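Endo-1,4-beta-xylanase (Pseudoalteromonas haloplanktis, PDB 1H12) hydrolyses internal beta-1,4 linkages of xylan as a cold-adapted endo-xylanase of glycoside hydrolase family 8, and may also act on cellulose and related glucans. Local coordinates at residues Y51-N56 with N131-K136; I67-G72 with T375-Y380; N320-Y325 with R337-E342. All coordinates share one frame; numbering follows the deposited sequence.

Contact 1 (Y51-N56 with N131-K136)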
ATOM      1  N   TYR A  51       1.168 -12.783 -13.939  1.00  8.33           N
ATOM      2  CA  TYR A  51       1.305 -14.095 -14.537  1.00  8.50           C
ATOM      3  C   TYR A  51      -0.014 -14.818 -14.607  1.00  7.98           C
ATOM      4  O   TYR A  51      -0.836 -14.760 -13.686  1.00  8.44           O
ATOM      5  CB  TYR A  51       2.275 -14.948 -13.700  1.00  9.54           C
ATOM      6  CG  TYR A  51       3.711 -14.516 -13.837  1.00  9.47           C
ATOM      7  CD1 TYR A  51       4.228 -13.476 -13.121  1.00  9.87           C
ATOM      8  CD2 TYR A  51       4.551 -15.190 -14.746  1.00 11.41           C
ATOM      9  CE1 TYR A  51       5.539 -13.081 -13.290  1.00 11.32           C
ATOM     10  CE2 TYR A  51       5.871 -14.771 -14.901  1.00 12.54           C
ATOM     11  CZ  TYR A  51       6.363 -13.718 -14.174  1.00 12.01           C
ATOM     12  OH  TYR A  51       7.665 -13.284 -14.320  1.00 14.44           O
ATOM     13  N   PRO A  52      -0.241 -15.549 -15.694  1.00  8.60           N
ATOM     14  CA  PRO A  52      -1.438 -16.385 -15.785  1.00  8.96           C
ATOM     15  C   PRO A  52      -1.337 -17.627 -14.936  1.00  8.90           C
ATOM     16  O   PRO A  52      -0.262 -18.203 -14.744  1.00 10.17           O
ATOM     17  CB  PRO A  52      -1.474 -16.742 -17.301  1.00  9.83           C
ATOM     18  CG  PRO A  52      -0.059 -16.756 -17.707  1.00 12.16           C
ATOM     19  CD  PRO A  52       0.629 -15.647 -16.890  1.00 10.13           C
ATOM     20  N   TYR A  53      -2.490 -18.058 -14.454  1.00  8.55           N
ATOM     21  CA  TYR A  53      -2.671 -19.331 -13.741  1.00  8.34           C
ATOM     22  C   TYR A  53      -3.599 -20.213 -14.578  1.00  8.27           C
ATOM     23  O   TYR A  53      -4.706 -19.792 -14.943  1.00  9.02           O
ATOM     24  CB  TYR A  53      -3.286 -19.100 -12.361  1.00  8.63           C
ATOM     25  CG  TYR A  53      -3.558 -20.359 -11.599  1.00  7.89           C
ATOM     26  CD1 TYR A  53      -2.527 -21.240 -11.296  1.00  8.92           C
ATOM     27  CD2 TYR A  53      -4.817 -20.709 -11.243  1.00  8.21           C
ATOM     28  CE1 TYR A  53      -2.790 -22.431 -10.670  1.00  8.75           C
ATOM     29  CE2 TYR A  53      -5.101 -21.899 -10.578  1.00  8.79           C
ATOM     30  CZ  TYR A  53      -4.065 -22.768 -10.316  1.00  8.87           C
ATOM     31  OH  TYR A  53      -4.286 -24.008  -9.672  1.00  9.14           O
ATOM     32  N   THR A  54      -3.101 -21.402 -14.918  1.00  8.93           N
ATOM     33  CA  THR A  54      -3.847 -22.381 -15.687  1.00  9.01           C
ATOM     34  C   THR A  54      -3.922 -23.698 -14.925  1.00  8.71           C
ATOM     35  O   THR A  54      -3.056 -23.993 -14.089  1.00  9.70           O
ATOM     36  CB  THR A  54      -3.187 -22.632 -17.036  1.00 10.94           C
ATOM     37  OG1 THR A  54      -1.904 -23.256 -16.849  1.00 12.46           O
ATOM     38  CG2 THR A  54      -2.969 -21.321 -17.807  1.00 12.33           C
ATOM     39  N   GLU A  55      -4.963 -24.470 -15.201  1.00  8.56           N
ATOM     40  CA  GLU A  55      -5.147 -25.779 -14.591  1.00  8.85           C
ATOM     41  C   GLU A  55      -5.408 -26.787 -15.679  1.00  9.38           C
ATOM     42  O   GLU A  55      -6.393 -26.646 -16.428  1.00 10.17           O
ATOM     43  CB  GLU A  55      -6.304 -25.807 -13.577  1.00  9.14           C
ATOM     44  CG  GLU A  55      -6.005 -24.984 -12.328  1.00  9.26           C
ATOM     45  CD  GLU A  55      -7.062 -24.996 -11.277  1.00 10.23           C
ATOM     46  OE1 GLU A  55      -8.255 -25.319 -11.618  1.00 11.92           O
ATOM     47  OE2 GLU A  55      -6.760 -24.676 -10.091  1.00 10.26           O
ATOM     48  N   ASN A  56      -4.526 -27.743 -15.830  1.00  9.34           N
ATOM     49  CA  ASN A  56      -4.654 -28.728 -16.907  1.00 10.79           C
ATOM     50  C   ASN A  56      -4.820 -28.097 -18.273  1.00 11.51           C
ATOM     51  O   ASN A  56      -5.590 -28.554 -19.102  1.00 12.37           O
ATOM     52  CB  ASN A  56      -5.711 -29.789 -16.603  1.00 11.44           C
ATOM     53  CG  ASN A  56      -5.343 -30.633 -15.400  1.00 12.08           C
ATOM     54  OD1 ASN A  56      -4.189 -31.067 -15.249  1.00 15.42           O
ATOM     55  ND2 ASN A  56      -6.216 -30.787 -14.515  1.00 16.30           N
ATOM     56  N   ASN A 131       2.783 -29.970  -8.293  1.00  8.46           N
ATOM     57  CA  ASN A 131       2.122 -30.279  -9.532  1.00  8.26           C
ATOM     58  C   ASN A 131       1.596 -29.051 -10.266  1.00  8.18           C
ATOM     59  O   ASN A 131       0.974 -29.200 -11.315  1.00  9.34           O
ATOM     60  CB  ASN A 131       1.005 -31.283  -9.285  1.00  9.29           C
ATOM     61  CG  ASN A 131       1.492 -32.507  -8.617  1.00  9.82           C
ATOM     62  OD1 ASN A 131       2.546 -33.046  -8.985  1.00 10.36           O
ATOM     63  ND2 ASN A 131       0.770 -32.988  -7.578  1.00 11.05           N
ATOM     64  N   GLY A 132       1.873 -27.853  -9.741  1.00  8.00           N
ATOM     65  CA  GLY A 132       1.455 -26.604 -10.358  1.00  8.46           C
ATOM     66  C   GLY A 132       0.100 -26.067  -9.934  1.00  7.92           C
ATOM     67  O   GLY A 132      -0.324 -25.066 -10.511  1.00  8.72           O
ATOM     68  N   PHE A 133      -0.552 -26.649  -8.942  1.00  7.58           N
ATOM     69  CA  PHE A 133      -1.868 -26.204  -8.547  1.00  7.63           C
ATOM     70  C   PHE A 133      -1.799 -25.318  -7.288  1.00  8.25           C
ATOM     71  O   PHE A 133      -1.004 -25.568  -6.376  1.00  8.81           O
ATOM     72  CB  PHE A 133      -2.790 -27.397  -8.270  1.00  8.67           C
ATOM     73  CG  PHE A 133      -3.085 -28.220  -9.500  1.00  8.22           C
ATOM     74  CD1 PHE A 133      -4.008 -27.801 -10.418  1.00  8.92           C
ATOM     75  CD2 PHE A 133      -2.444 -29.427  -9.728  1.00  8.30           C
ATOM     76  CE1 PHE A 133      -4.307 -28.542 -11.531  1.00  9.42           C
ATOM     77  CE2 PHE A 133      -2.730 -30.173 -10.841  1.00  9.38           C
ATOM     78  CZ  PHE A 133      -3.652 -29.735 -11.743  1.00  9.93           C
ATOM     79  N   VAL A 134      -2.658 -24.315  -7.230  1.00  8.12           N
ATOM     80  CA  VAL A 134      -2.629 -23.356  -6.154  1.00  8.43           C
ATOM     81  C   VAL A 134      -3.169 -23.921  -4.850  1.00  8.59           C
ATOM     82  O   VAL A 134      -4.109 -24.722  -4.835  1.00  9.47           O
ATOM     83  CB  VAL A 134      -3.390 -22.096  -6.573  1.00  9.57           C
ATOM     84  CG1 VAL A 134      -4.878 -22.281  -6.723  1.00 11.17           C
ATOM     85  CG2 VAL A 134      -3.042 -20.920  -5.715  1.00 12.71           C
ATOM     86  N   TYR A 135      -2.569 -23.494  -3.733  1.00  8.63           N
ATOM     87  CA  TYR A 135      -3.065 -23.858  -2.408  1.00  9.54           C
ATOM     88  C   TYR A 135      -2.677 -22.782  -1.439  1.00  9.22           C
ATOM     89  O   TYR A 135      -1.784 -21.961  -1.672  1.00  9.26           O
ATOM     90  CB  TYR A 135      -2.518 -25.238  -1.942  1.00 10.89           C
ATOM     91  CG  TYR A 135      -1.061 -25.224  -1.581  1.00 10.31           C
ATOM     92  CD1 TYR A 135      -0.078 -25.213  -2.567  1.00 11.22           C
ATOM     93  CD2 TYR A 135      -0.639 -25.155  -0.261  1.00 12.04           C
ATOM     94  CE1 TYR A 135       1.275 -25.146  -2.229  1.00 11.59           C
ATOM     95  CE2 TYR A 135       0.676 -25.133   0.084  1.00 11.90           C
ATOM     96  CZ  TYR A 135       1.656 -25.132  -0.891  1.00 12.32           C
ATOM     97  OH  TYR A 135       3.005 -25.042  -0.567  1.00 14.48           O
ATOM     98  N   LYS A 136      -3.402 -22.744  -0.341  1.00  9.55           N
ATOM     99  CA  LYS A 136      -3.155 -21.763   0.726  1.00  9.58           C
ATOM    100  C   LYS A 136      -2.094 -22.268   1.685  1.00 10.35           C
ATOM    101  O   LYS A 136      -2.195 -23.354   2.277  1.00 11.90           O
ATOM    102  CB  LYS A 136      -4.440 -21.511   1.524  1.00 10.13           C
ATOM    103  CG  LYS A 136      -5.570 -20.939   0.673  1.00 10.08           C
ATOM    104  CD  LYS A 136      -6.838 -20.673   1.435  1.00 10.14           C
ATOM    105  CE  LYS A 136      -7.907 -19.966   0.615  1.00 11.79           C
ATOM    106  NZ  LYS A 136      -8.456 -20.895  -0.442  1.00 13.72           N
TER
HETATM  107  O   HOH W   1      -0.477 -24.308 -13.145  1.00  9.23           O
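Y53 reaches across to the turn that leads into strand 134-136, and its hydroxyl carries the only direct hydrogen bond between the two segments. With CG anti to the backbone N (chi1 177°), the ring extends until OH takes the backbone N-H of V134 at 3.0 Å from V134 N, a nearly straight bond of 165°. Y53 OH also donates to E55 OE2, 2.6 Å away, which accepts through its anti lone pair. Beside it, CG1 of V134 lies 3.7 Å from CZ of Y53, approaching the ring obliquely. A phenylalanine here would probably keep that apolar touch but leave V134 N and the E55 carboxylate without their shared partner. T54 joins in through its backbone alone: a water donates to T54 O and to G132 O, bridging the two segments. CG of E55 rests at the edge of the F133 ring, 3.9 Å from F133 CD1. At the far end N56 brings its amide to the edge of the same ring, OD1 lying 3.8 Å from CZ of F133, with amide and ring planes 68° apart. Strands 50-55 and 134-136 are the outermost strands of a five-stranded antiparallel sheet, and Y106 of helix 93-107 packs edge-to-face on Y53. The chemistry implies a join made by a phenol hydroxyl that both accepts and donates, and by a water, rather than by strand pairing, and the E55 carboxylate probably polarises the hydroxyl as an acceptor.

Contact 2 (I67-G72 with T375-Y380). With XYP (beta-D-xylopyranose), chain B.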
ATOM      1  N   ILE A  67       7.851 -13.147  -6.256  1.00 10.66           N
ATOM      2  CA  ILE A  67       9.112 -13.815  -6.540  1.00 12.13           C
ATOM      3  C   ILE A  67       9.956 -13.761  -5.308  1.00 13.03           C
ATOM      4  O   ILE A  67      10.055 -12.742  -4.637  1.00 13.78           O
ATOM      5  CB  ILE A  67       9.791 -13.136  -7.724  1.00 12.81           C
ATOM      6  CG1 ILE A  67       8.914 -13.360  -8.989  1.00 16.30           C
ATOM      7  CG2 ILE A  67      11.180 -13.663  -7.938  1.00 14.91           C
ATOM      8  CD1 ILE A  67       9.251 -12.510 -10.139  1.00 22.09           C
ATOM      9  N   ASN A  68      10.532 -14.911  -4.971  1.00 15.40           N
ATOM     10  CA  ASN A  68      11.245 -15.018  -3.710  1.00 19.80           C
ATOM     11  C   ASN A  68      12.312 -16.071  -3.810  1.00 23.12           C
ATOM     12  O   ASN A  68      12.038 -17.296  -3.757  1.00 22.78           O
ATOM     13  CB  ASN A  68      10.270 -15.398  -2.617  1.00 21.50           C
ATOM     14  CG  ASN A  68      10.886 -15.298  -1.232  1.00 29.21           C
ATOM     15  OD1 ASN A  68      12.137 -15.505  -1.064  1.00 31.21           O
ATOM     16  ND2 ASN A  68      10.077 -14.891  -0.243  1.00 33.74           N
ATOM     17  N   PRO A  69      13.525 -15.578  -3.946  1.00 26.35           N
ATOM     18  CA  PRO A  69      14.722 -16.427  -4.102  1.00 30.08           C
ATOM     19  C   PRO A  69      15.073 -17.193  -2.850  1.00 32.69           C
ATOM     20  O   PRO A  69      15.620 -18.269  -2.919  1.00 36.27           O
ATOM     21  CB  PRO A  69      15.865 -15.399  -4.358  1.00 29.97           C
ATOM     22  CG  PRO A  69      15.387 -14.123  -4.069  1.00 29.84           C
ATOM     23  CD  PRO A  69      13.873 -14.164  -3.945  1.00 27.48           C
ATOM     24  N   ASP A  70      14.720 -16.648  -1.706  1.00 34.31           N
ATOM     25  CA  ASP A  70      15.151 -17.297  -0.462  1.00 36.32           C
ATOM     26  C   ASP A  70      14.207 -18.408   0.016  1.00 37.14           C
ATOM     27  O   ASP A  70      14.619 -19.375   0.679  1.00 39.69           O
ATOM     28  CB  ASP A  70      15.186 -16.209   0.628  1.00 36.72           C
ATOM     29  N   GLU A  71      12.936 -18.310  -0.328  1.00 34.53           N
ATOM     30  CA  GLU A  71      11.930 -19.132   0.306  1.00 31.66           C
ATOM     31  C   GLU A  71      10.998 -19.767  -0.715  1.00 28.49           C
ATOM     32  O   GLU A  71      10.116 -20.557  -0.368  1.00 30.07           O
ATOM     33  CB  GLU A  71      11.176 -18.255   1.313  1.00 32.85           C
ATOM     34  CG  GLU A  71      11.895 -17.876   2.614  1.00 37.19           C
ATOM     35  N   GLY A  72      11.179 -19.436  -1.993  1.00 23.96           N
ATOM     36  CA  GLY A  72      10.362 -19.998  -3.035  1.00 21.38           C
ATOM     37  C   GLY A  72       9.211 -18.956  -3.367  1.00 17.18           C
ATOM     38  O   GLY A  72       8.684 -18.296  -2.483  1.00 18.51           O
ATOM     39  N   THR A 375      13.783  -5.061 -11.884  1.00 11.78           N
ATOM     40  CA  THR A 375      13.943  -6.360 -12.511  1.00 12.58           C
ATOM     41  C   THR A 375      14.609  -7.295 -11.492  1.00 12.65           C
ATOM     42  O   THR A 375      14.978  -6.880 -10.394  1.00 14.16           O
ATOM     43  CB  THR A 375      14.808  -6.289 -13.781  1.00 13.41           C
ATOM     44  OG1 THR A 375      16.108  -5.784 -13.424  1.00 15.54           O
ATOM     45  CG2 THR A 375      14.184  -5.338 -14.790  1.00 14.43           C
ATOM     46  N   GLY A 376      14.780  -8.541 -11.867  1.00 14.33           N
ATOM     47  CA  GLY A 376      15.479  -9.453 -11.028  1.00 14.61           C
ATOM     48  C   GLY A 376      14.678 -10.014  -9.875  1.00 13.74           C
ATOM     49  O   GLY A 376      13.442  -9.933  -9.792  1.00 13.44           O
ATOM     50  N   ASP A 377      15.392 -10.643  -8.953  1.00 14.22           N
ATOM     51  CA  ASP A 377      14.777 -11.506  -7.963  1.00 15.27           C
ATOM     52  C   ASP A 377      14.036 -10.768  -6.877  1.00 13.59           C
ATOM     53  O   ASP A 377      13.232 -11.407  -6.167  1.00 15.07           O
ATOM     54  CB  ASP A 377      15.863 -12.369  -7.269  1.00 18.49           C
ATOM     55  CG  ASP A 377      16.468 -13.414  -8.161  1.00 22.60           C
ATOM     56  OD1 ASP A 377      15.861 -13.819  -9.192  1.00 25.89           O
ATOM     57  OD2 ASP A 377      17.538 -13.948  -7.762  1.00 28.40           O
ATOM     58  N   TYR A 378      14.289  -9.474  -6.686  1.00 12.75           N
ATOM     59  CA  TYR A 378      13.652  -8.713  -5.647  1.00 13.76           C
ATOM     60  C   TYR A 378      12.581  -7.773  -6.185  1.00 12.01           C
ATOM     61  O   TYR A 378      12.117  -6.870  -5.478  1.00 12.39           O
ATOM     62  CB  TYR A 378      14.697  -7.967  -4.777  1.00 15.42           C
ATOM     63  CG  TYR A 378      15.557  -8.916  -3.991  1.00 19.75           C
ATOM     64  CD1 TYR A 378      15.084  -9.530  -2.865  1.00 25.58           C
ATOM     65  CD2 TYR A 378      16.805  -9.260  -4.445  1.00 24.22           C
ATOM     66  CE1 TYR A 378      15.905 -10.469  -2.123  1.00 29.61           C
ATOM     67  CE2 TYR A 378      17.636 -10.171  -3.705  1.00 28.66           C
ATOM     68  CZ  TYR A 378      17.151 -10.741  -2.580  1.00 30.12           C
ATOM     69  OH  TYR A 378      17.946 -11.652  -1.870  1.00 37.06           O
ATOM     70  N   ARG A 379      12.142  -7.996  -7.430  1.00 10.90           N
ATOM     71  CA  ARG A 379      11.252  -7.075  -8.052  1.00  9.97           C
ATOM     72  C   ARG A 379       9.824  -7.090  -7.538  1.00  9.60           C
ATOM     73  O   ARG A 379       9.071  -6.171  -7.859  1.00  9.92           O
ATOM     74  CB  ARG A 379      11.273  -7.204  -9.573  1.00 10.48           C
ATOM     75  CG  ARG A 379      10.615  -8.459 -10.101  1.00 10.30           C
ATOM     76  CD  ARG A 379      10.676  -8.483 -11.601  1.00 11.22           C
ATOM     77  NE  ARG A 379      10.012  -9.578 -12.257  1.00 10.91           N
ATOM     78  CZ  ARG A 379      10.571 -10.725 -12.546  1.00 12.82           C
ATOM     79  NH1 ARG A 379      11.816 -11.021 -12.076  1.00 15.27           N
ATOM     80  NH2 ARG A 379       9.921 -11.571 -13.297  1.00 14.12           N
ATOM     81  N   TYR A 380       9.384  -8.115  -6.812  1.00  9.41           N
ATOM     82  CA  TYR A 380       7.991  -8.080  -6.332  1.00  8.68           C
ATOM     83  C   TYR A 380       7.716  -6.875  -5.504  1.00  8.97           C
ATOM     84  O   TYR A 380       6.810  -6.109  -5.757  1.00 10.65           O
ATOM     85  CB  TYR A 380       7.647  -9.371  -5.578  1.00  9.25           C
ATOM     86  CG  TYR A 380       6.400  -9.197  -4.712  1.00  9.18           C
ATOM     87  CD1 TYR A 380       5.144  -9.234  -5.239  1.00 10.04           C
ATOM     88  CD2 TYR A 380       6.531  -9.009  -3.347  1.00  9.85           C
ATOM     89  CE1 TYR A 380       4.024  -9.042  -4.446  1.00 10.02           C
ATOM     90  CE2 TYR A 380       5.404  -8.815  -2.531  1.00  9.09           C
ATOM     91  CZ  TYR A 380       4.146  -8.815  -3.108  1.00  8.62           C
ATOM     92  OH  TYR A 380       3.008  -8.621  -2.335  1.00  9.86           O
TER
HETATM   93  O1  XYP B 501      17.880  -5.138  -6.338  0.65 33.23           O
HETATM   94  C1  XYP B 501      18.028  -5.163  -4.907  0.65 32.06           C
HETATM   95  C2  XYP B 501      16.864  -4.567  -4.300  0.65 28.91           C
HETATM   96  C3  XYP B 501      16.873  -4.563  -2.817  0.65 25.34           C
HETATM   97  C4  XYP B 501      17.451  -5.883  -2.285  0.65 29.72           C
HETATM   98  C5  XYP B 501      18.705  -6.298  -3.033  0.65 31.37           C
HETATM   99  O2  XYP B 501      16.563  -3.250  -4.767  0.65 30.33           O
HETATM  100  O3  XYP B 501      15.583  -4.255  -2.293  0.65 19.84           O
HETATM  101  O4  XYP B 501      17.644  -5.876  -0.896  0.65 32.92           O
HETATM  102  O5  XYP B 501      18.421  -6.319  -4.436  0.65 30.28           O
HETATM  103  O   HOH W   2      10.783 -10.351  -5.586  1.00 13.78           O
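I67 meets the turn before helix 379-392 through both branches of its side chain. From I67 CB, which lies 4.2 Å from D377 O, one branch is short: CG2 stands 3.5 Å from the same carbonyl oxygen. The other branch runs through CG1, set beside the backbone N (chi1 -66°), and on through an extended chi2 to CD1. I67 CD1 sits squarely over the guanidinium of R379, 3.3 Å from R379 CZ, and so covers one face of the flat group. The guanidinium N-H groups are engaged: NH1 donates to G376 O with an angle of 150°, close to the guanidinium plane but from above the carbonyl plane, and NE donates to the backbone O of Q48. The loop 67-72 joins strands 58-66 and 74-76, and the facing segment forms a type I beta turn from G376 to R379, with Y378 at the N-cap position of the helix. Y378 is one of the residues of the xylose pocket, so the turn stands beside the bound sugar; family 8 enzymes are built on an (alpha/alpha)6 barrel. The Y378 ring is sandwiched: C4 of the beta-D-xylopyranose lies over one face, offset toward the rim, and CG of P69 lies over the opposite face, 4.1 Å from CZ of Y378. P69 also leans on D377, where its CG comes 3.7 Å from D377 CB. Between the backbones a single water donates to I67 O and to D377 O and accepts from Y380 N, 2.9 Å away, linking the loop to the first turn of the helix.

Contact 3 (N320-Y325 with R337-E342); sequences NSKNCY and RGCAGE
C324 and C339 are joined by a disulfide, their SG atoms 2.1 Å apart, and the other side chains are arranged about this bridge. The two sulfurs come from differently turned side chains: SG of C324 lies between its backbone N and carbonyl carbon (chi1 68°), whereas SG of C339 is beside its own N. The bridge closes with a chi3 of -73°. K322 curls alongside it, bent at both outer torsions, which brings CE to 3.6 Å from C339 SG and turns NZ back to OD1 of N320. That oxygen also accepts from K322 N at 2.9 Å, an Asx turn, and both donors lie in its carbonyl plane on lone pairs. E326 supplies the stronger partner for K322, a salt bridge to NZ. One residue along the chain, Y325 and A340 add both a backbone bond, A340 N donating to Y325 O at 2.9 Å, and a methyl-ring contact, the ring approaching obliquely with Y325 CE2 3.5 Å from A340 CB. The bridge clamps the loop after helix 300-318 to the one ahead of helix 342-351, where G341 is the N-cap and, with E342, lines the xylose pocket. Y325 fits between these helices, touching L313 on the first and Q344 and K345 on the second, with its OH hydrogen-bonded to N348 ND2; strands 329-330 and 333-334 lie within the disulfide loop.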
ATOM      1  N   ASN A 320      26.652   6.687   6.391  1.00  9.39           N
ATOM      2  CA  ASN A 320      26.701   5.340   5.828  1.00  9.25           C
ATOM      3  C   ASN A 320      27.904   5.216   4.918  1.00  9.38           C
ATOM      4  O   ASN A 320      28.093   6.017   4.001  1.00  9.66           O
ATOM      5  CB  ASN A 320      25.438   5.028   5.055  1.00 10.29           C
ATOM      6  CG  ASN A 320      25.251   3.525   4.870  1.00 11.01           C
ATOM      7  OD1 ASN A 320      25.980   2.907   4.082  1.00 13.67           O
ATOM      8  ND2 ASN A 320      24.375   2.921   5.659  1.00 10.98           N
ATOM      9  N   SER A 321      28.686   4.151   5.110  1.00  9.98           N
ATOM     10  CA  SER A 321      29.856   3.920   4.292  1.00 10.61           C
ATOM     11  C   SER A 321      29.572   3.646   2.849  1.00 11.60           C
ATOM     12  O   SER A 321      30.479   3.792   2.018  1.00 12.44           O
ATOM     13  CB  SER A 321      30.673   2.773   4.905  1.00 13.31           C
ATOM     14  OG  SER A 321      29.964   1.529   4.747  1.00 16.10           O
ATOM     15  N   LYS A 322      28.340   3.279   2.517  1.00 11.20           N
ATOM     16  CA  LYS A 322      27.943   3.035   1.147  1.00 12.29           C
ATOM     17  C   LYS A 322      27.295   4.238   0.517  1.00 12.02           C
ATOM     18  O   LYS A 322      26.805   4.172  -0.579  1.00 13.66           O
ATOM     19  CB  LYS A 322      26.999   1.819   1.092  1.00 13.83           C
ATOM     20  CG  LYS A 322      27.619   0.519   1.655  1.00 17.05           C
ATOM     21  CD  LYS A 322      26.483  -0.637   1.824  1.00 20.61           C
ATOM     22  CE  LYS A 322      25.332  -0.284   2.851  1.00 23.24           C
ATOM     23  NZ  LYS A 322      25.708  -0.199   4.218  1.00 23.37           N
ATOM     24  N   ASN A 323      27.182   5.359   1.244  1.00 11.25           N
ATOM     25  CA  ASN A 323      26.527   6.564   0.744  1.00 11.64           C
ATOM     26  C   ASN A 323      25.075   6.279   0.332  1.00 10.97           C
ATOM     27  O   ASN A 323      24.624   6.788  -0.690  1.00 12.60           O
ATOM     28  CB  ASN A 323      27.285   7.220  -0.385  1.00 13.72           C
ATOM     29  CG  ASN A 323      26.813   8.691  -0.578  1.00 17.84           C
ATOM     30  OD1 ASN A 323      26.630   9.411   0.400  1.00 21.74           O
ATOM     31  ND2 ASN A 323      26.681   9.128  -1.839  1.00 23.66           N
ATOM     32  N   CYS A 324      24.389   5.505   1.107  1.00  9.94           N
ATOM     33  CA  CYS A 324      22.967   5.234   0.932  1.00 10.10           C
ATOM     34  C   CYS A 324      22.306   5.252   2.278  1.00  9.48           C
ATOM     35  O   CYS A 324      22.975   4.987   3.291  1.00 10.38           O
ATOM     36  CB  CYS A 324      22.736   3.854   0.269  1.00 11.71           C
ATOM     37  SG  CYS A 324      23.213   2.485   1.374  1.00 11.45           S
ATOM     38  N   TYR A 325      21.020   5.526   2.335  1.00  8.98           N
ATOM     39  CA  TYR A 325      20.254   5.109   3.488  1.00  8.45           C
ATOM     40  C   TYR A 325      19.785   3.669   3.214  1.00  8.84           C
ATOM     41  O   TYR A 325      19.614   3.270   2.069  1.00  9.74           O
ATOM     42  CB  TYR A 325      19.084   6.038   3.822  1.00  9.32           C
ATOM     43  CG  TYR A 325      18.051   6.231   2.761  1.00  8.94           C
ATOM     44  CD1 TYR A 325      18.125   7.296   1.865  1.00  9.98           C
ATOM     45  CD2 TYR A 325      16.970   5.352   2.639  1.00  8.87           C
ATOM     46  CE1 TYR A 325      17.179   7.491   0.877  1.00 10.45           C
ATOM     47  CE2 TYR A 325      16.049   5.541   1.653  1.00  9.85           C
ATOM     48  CZ  TYR A 325      16.140   6.596   0.751  1.00  9.41           C
ATOM     49  OH  TYR A 325      15.141   6.765  -0.195  1.00 10.90           O
ATOM     50  N   ARG A 337      20.814  -4.377   6.349  1.00 12.30           N
ATOM     51  CA  ARG A 337      19.915  -5.112   5.441  1.00 12.66           C
ATOM     52  C   ARG A 337      19.841  -4.514   4.056  1.00 12.74           C
ATOM     53  O   ARG A 337      18.832  -4.681   3.354  1.00 14.46           O
ATOM     54  CB  ARG A 337      18.529  -5.262   6.068  1.00 13.29           C
ATOM     55  CG  ARG A 337      18.531  -5.952   7.404  1.00 16.01           C
ATOM     56  CD  ARG A 337      19.013  -7.334   7.296  1.00 22.94           C
ATOM     57  NE  ARG A 337      18.891  -8.030   8.573  1.00 33.25           N
ATOM     58  CZ  ARG A 337      17.871  -8.761   8.936  1.00 35.11           C
ATOM     59  NH1 ARG A 337      16.725  -8.792   8.150  1.00 33.40           N
ATOM     60  NH2 ARG A 337      18.013  -9.391  10.137  1.00 34.84           N
ATOM     61  N   GLY A 338      20.891  -3.790   3.658  1.00 12.41           N
ATOM     62  CA  GLY A 338      21.044  -3.331   2.308  1.00 12.45           C
ATOM     63  C   GLY A 338      20.677  -1.884   2.091  1.00 10.95           C
ATOM     64  O   GLY A 338      19.803  -1.337   2.786  1.00 10.88           O
ATOM     65  N   CYS A 339      21.310  -1.283   1.114  1.00 10.20           N
ATOM     66  CA  CYS A 339      20.932   0.004   0.641  1.00 10.37           C
ATOM     67  C   CYS A 339      19.488   0.012   0.165  1.00  9.76           C
ATOM     68  O   CYS A 339      18.989  -0.963  -0.370  1.00 10.84           O
ATOM     69  CB  CYS A 339      21.829   0.509  -0.494  1.00 10.48           C
ATOM     70  SG  CYS A 339      23.512   0.940   0.011  1.00 12.61           S
ATOM     71  N   ALA A 340      18.831   1.161   0.297  1.00  9.96           N
ATOM     72  CA  ALA A 340      17.469   1.318  -0.194  1.00 10.19           C
ATOM     73  C   ALA A 340      17.348   0.842  -1.613  1.00 11.92           C
ATOM     74  O   ALA A 340      18.070   1.253  -2.494  1.00 14.92           O
ATOM     75  CB  ALA A 340      17.068   2.755  -0.150  1.00 11.12           C
ATOM     76  N   GLY A 341      16.339   0.067  -1.853  1.00 14.25           N
ATOM     77  CA  GLY A 341      15.996  -0.293  -3.238  1.00 16.81           C
ATOM     78  C   GLY A 341      14.921   0.587  -3.831  1.00 12.69           C
ATOM     79  O   GLY A 341      14.558   1.626  -3.295  1.00 13.94           O
ATOM     80  N   GLU A 342      14.441   0.161  -4.970  1.00 11.42           N
ATOM     81  CA  GLU A 342      13.567   0.996  -5.733  1.00 10.83           C
ATOM     82  C   GLU A 342      12.248   1.255  -5.029  1.00  9.66           C
ATOM     83  O   GLU A 342      11.679   2.335  -5.140  1.00  9.86           O
ATOM     84  CB  GLU A 342      13.292   0.434  -7.124  1.00 11.19           C
ATOM     85  CG  GLU A 342      14.532   0.163  -7.980  1.00 13.18           C
ATOM     86  CD  GLU A 342      15.074  -1.210  -7.871  1.00 14.46           C
ATOM     87  OE1 GLU A 342      14.766  -1.926  -6.900  1.00 15.41           O
ATOM     88  OE2 GLU A 342      15.820  -1.607  -8.805  1.00 19.19           O
TER

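In the fold
From the N terminus, strand 50-55 opens contact 1, and the loop after strand 58-66 opens contact 2 before the chain returns at 131-136 to close the first. The two therefore cross, and they touch physically: Y51 OH lies 3.0 Å from R379 NH2. Contact 1 brings together the two edge strands of the five-stranded sheet, while contact 2 waits some three hundred residues for helix 379-392, binding that sheet's connecting loop to a late helix. Contact 3 falls wholly within this long excursion and closes a short loop of its own between helices 300-318 and 342-351. Contacts 2 and 3 approach to about 5 Å between nearest atoms, and both contribute residues to the xylose pocket.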